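Local coordinates for protein O-methyltransferase (Saccharopolyspora spinosa, PDB 4CE0) that probably transfers the methyl group of S-adenosyl-L-methionine to the 4'-hydroxyl of the rhamnose of a spinosyn, as a magnesium-binding enzyme of antibiotic biosynthesis, at residues A[71-77]-A[100-105]. Numbering follows the deposited sequence.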
ATOM      1  N   LEU A  71     -22.269   6.265   2.335  1.00 24.43           N
ATOM      2  CA  LEU A  71     -22.356   5.195   3.322  1.00 30.63           C
ATOM      3  C   LEU A  71     -22.928   5.717   4.658  1.00 37.00           C
ATOM      4  O   LEU A  71     -23.808   5.089   5.230  1.00 32.68           O
ATOM      5  CB  LEU A  71     -20.994   4.552   3.568  1.00 29.21           C
ATOM      6  CG  LEU A  71     -20.359   3.767   2.423  1.00 28.37           C
ATOM      7  CD1 LEU A  71     -19.082   3.110   2.933  1.00 30.96           C
ATOM      8  CD2 LEU A  71     -21.294   2.735   1.790  1.00 25.01           C
ATOM      9  N   ALA A  72     -22.447   6.865   5.149  1.00 34.89           N
ATOM     10  CA  ALA A  72     -22.940   7.381   6.434  1.00 29.34           C
ATOM     11  C   ALA A  72     -24.383   7.887   6.341  1.00 37.48           C
ATOM     12  O   ALA A  72     -25.157   7.732   7.276  1.00 43.35           O
ATOM     13  CB  ALA A  72     -22.099   8.434   6.905  1.00 17.81           C
ATOM     14  N   ASP A  73     -24.731   8.503   5.216  1.00 34.83           N
ATOM     15  CA  ASP A  73     -26.081   9.044   5.014  1.00 32.19           C
ATOM     16  C   ASP A  73     -27.138   7.975   4.711  1.00 43.27           C
ATOM     17  O   ASP A  73     -28.338   8.244   4.815  1.00 54.91           O
ATOM     18  CB  ASP A  73     -26.077  10.054   3.863  1.00 29.88           C
ATOM     19  CG  ASP A  73     -25.333  11.323   4.197  1.00 38.56           C
ATOM     20  OD1 ASP A  73     -24.617  11.362   5.222  1.00 48.48           O
ATOM     21  OD2 ASP A  73     -25.467  12.289   3.425  1.00 40.43           O
ATOM     22  N   GLY A  74     -26.714   6.774   4.322  1.00 35.30           N
ATOM     23  CA  GLY A  74     -27.657   5.749   3.909  1.00 41.62           C
ATOM     24  C   GLY A  74     -28.152   5.857   2.471  1.00 36.85           C
ATOM     25  O   GLY A  74     -29.185   5.278   2.118  1.00 36.27           O
ATOM     26  N   VAL A  75     -27.410   6.553   1.615  1.00 29.12           N
ATOM     27  CA  VAL A  75     -27.808   6.640   0.203  1.00 23.75           C
ATOM     28  C   VAL A  75     -27.747   5.252  -0.417  1.00 32.73           C
ATOM     29  O   VAL A  75     -26.700   4.630  -0.422  1.00 31.19           O
ATOM     30  CB  VAL A  75     -26.893   7.578  -0.591  1.00 22.55           C
ATOM     31  CG1 VAL A  75     -27.394   7.745  -2.026  1.00 27.43           C
ATOM     32  CG2 VAL A  75     -26.787   8.910   0.115  1.00 21.93           C
ATOM     33  N   PRO A  76     -28.875   4.752  -0.939  1.00 33.79           N
ATOM     34  CA  PRO A  76     -28.745   3.413  -1.511  1.00 32.59           C
ATOM     35  C   PRO A  76     -28.127   3.403  -2.908  1.00 31.20           C
ATOM     36  O   PRO A  76     -28.204   4.370  -3.683  1.00 26.87           O
ATOM     37  CB  PRO A  76     -30.196   2.907  -1.532  1.00 38.31           C
ATOM     38  CG  PRO A  76     -31.025   4.113  -1.621  1.00 36.89           C
ATOM     39  CD  PRO A  76     -30.265   5.244  -0.958  1.00 31.55           C
ATOM     40  N   GLY A  77     -27.490   2.283  -3.226  1.00 31.13           N
ATOM     41  CA  GLY A  77     -27.100   2.014  -4.599  1.00 25.78           C
ATOM     42  C   GLY A  77     -25.666   1.586  -4.756  1.00 28.71           C
ATOM     43  O   GLY A  77     -24.915   1.558  -3.791  1.00 25.57           O
ATOM     44  N   PHE A 100     -15.130  -0.305   5.285  1.00 15.92           N
ATOM     45  CA  PHE A 100     -16.319  -0.055   6.089  1.00 22.43           C
ATOM     46  C   PHE A 100     -17.153  -1.304   6.333  1.00 22.72           C
ATOM     47  O   PHE A 100     -18.175  -1.239   6.994  1.00 27.71           O
ATOM     48  CB  PHE A 100     -17.164   1.032   5.451  1.00 20.67           C
ATOM     49  CG  PHE A 100     -16.702   2.417   5.798  1.00 26.93           C
ATOM     50  CD1 PHE A 100     -15.662   3.012   5.098  1.00 27.63           C
ATOM     51  CD2 PHE A 100     -17.312   3.130   6.828  1.00 34.70           C
ATOM     52  CE1 PHE A 100     -15.229   4.271   5.421  1.00 37.67           C
ATOM     53  CE2 PHE A 100     -16.895   4.392   7.152  1.00 37.89           C
ATOM     54  CZ  PHE A 100     -15.843   4.970   6.447  1.00 45.42           C
ATOM     55  N   GLY A 101     -16.700  -2.444   5.823  1.00 26.11           N
ATOM     56  CA  GLY A 101     -17.439  -3.683   5.992  1.00 37.50           C
ATOM     57  C   GLY A 101     -18.779  -3.759   5.255  1.00 32.71           C
ATOM     58  O   GLY A 101     -19.570  -4.634   5.550  1.00 32.75           O
ATOM     59  N   ASP A 102     -19.036  -2.856   4.304  1.00 27.18           N
ATOM     60  CA  ASP A 102     -20.267  -2.903   3.495  1.00 26.89           C
ATOM     61  C   ASP A 102     -20.128  -3.997   2.428  1.00 22.99           C
ATOM     62  O   ASP A 102     -19.306  -3.901   1.516  1.00 22.83           O
ATOM     63  CB  ASP A 102     -20.558  -1.540   2.852  1.00 26.43           C
ATOM     64  CG  ASP A 102     -21.838  -1.546   1.980  1.00 31.31           C
ATOM     65  OD1 ASP A 102     -22.046  -2.492   1.162  1.00 31.30           O
ATOM     66  OD2 ASP A 102     -22.637  -0.593   2.106  1.00 32.61           O
ATOM     67  N   THR A 103     -20.918  -5.057   2.553  1.00 29.31           N
ATOM     68  CA  THR A 103     -20.774  -6.207   1.665  1.00 28.60           C
ATOM     69  C   THR A 103     -21.914  -6.284   0.652  1.00 32.25           C
ATOM     70  O   THR A 103     -21.937  -7.167  -0.197  1.00 29.34           O
ATOM     71  CB  THR A 103     -20.690  -7.524   2.481  1.00 35.91           C
ATOM     72  OG1 THR A 103     -21.915  -7.732   3.196  1.00 32.03           O
ATOM     73  CG2 THR A 103     -19.553  -7.462   3.474  1.00 33.06           C
ATOM     74  N   GLY A 104     -22.839  -5.339   0.721  1.00 26.70           N
ATOM     75  CA  GLY A 104     -24.011  -5.354  -0.134  1.00 32.35           C
ATOM     76  C   GLY A 104     -23.869  -4.606  -1.452  1.00 39.97           C
ATOM     77  O   GLY A 104     -24.423  -5.039  -2.471  1.00 38.33           O
ATOM     78  N   ARG A 105     -23.125  -3.498  -1.445  1.00 23.86           N
ATOM     79  CA  ARG A 105     -22.966  -2.676  -2.631  1.00 27.03           C
ATOM     80  C   ARG A 105     -21.976  -3.238  -3.660  1.00 23.40           C
ATOM     81  O   ARG A 105     -20.993  -3.883  -3.322  1.00 25.94           O
ATOM     82  CB  ARG A 105     -22.531  -1.274  -2.200  1.00 27.30           C
ATOM     83  CG  ARG A 105     -23.490  -0.650  -1.204  1.00 23.82           C
ATOM     84  CD  ARG A 105     -22.982   0.704  -0.815  1.00 22.80           C
ATOM     85  NE  ARG A 105     -23.775   1.369   0.222  1.00 25.09           N
ATOM     86  CZ  ARG A 105     -24.632   2.359   0.007  1.00 31.73           C
ATOM     87  NH1 ARG A 105     -24.870   2.796  -1.231  1.00 35.15           N
ATOM     88  NH2 ARG A 105     -25.245   2.924   1.038  1.00 35.24           N
TER
HETATM   89  O   HOH W   1     -24.555   2.599   4.075  1.00 48.06           O
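Arg105 reaches across to the loop 74-77 and takes hold of two backbone carbonyls with the end of its guanidinium. Val75 O receives both terminal nitrogens, NH1 and NH2, each at 2.7 Å, and lies almost exactly in the guanidinium plane. The two approaches differ: NH1 comes within the plane of the Val75 carbonyl, whereas NH2 stands above it. NH1 is shared, for it also donates to a lone pair of Gly77 O over 2.8 Å, although Gly77 O stands some way out of the guanidinium plane. All three bonds are bent at the hydrogen, with angles near 140°. An extended chain from CG to NE carries the group this far, its CD running beside Gly77 O at 3.6 Å. The side chain of Leu71 runs antiparallel alongside this chain, and its CD2 presses tightly on Arg105 NE, 3.2 Å away. The other methyl, CD1, rests 3.8 Å from Phe100 CB, at the root of the ring. At the surface, away from the S-adenosyl-L-homocysteine and magnesium sites, the contact ties together two equivalent places in the Rossmann-like methyltransferase fold: the loop from helix 56-73 into strand 78-82, and the loop from helix 88-100 into the neighbouring parallel strand 107-111. Helix 88-100 ends in a Schellman motif at Gly101, and Asp102 follows directly. With CG anti to the backbone N (chi1 179°), its carboxylate turns to the arginine: OD2 forms a salt bridge with Arg105 NE at 2.9 Å, which helps fix the rotation of the guanidinium. At Asp102 OD1, the bond from Gly104 N closes an Asx turn, and that from Arg105 N extends it to an Asx motif. A water accepting from Arg105 NH2 donates to Leu71 O, while Gln159 NE2 binds the carbonyls of Asp102 and Arg105.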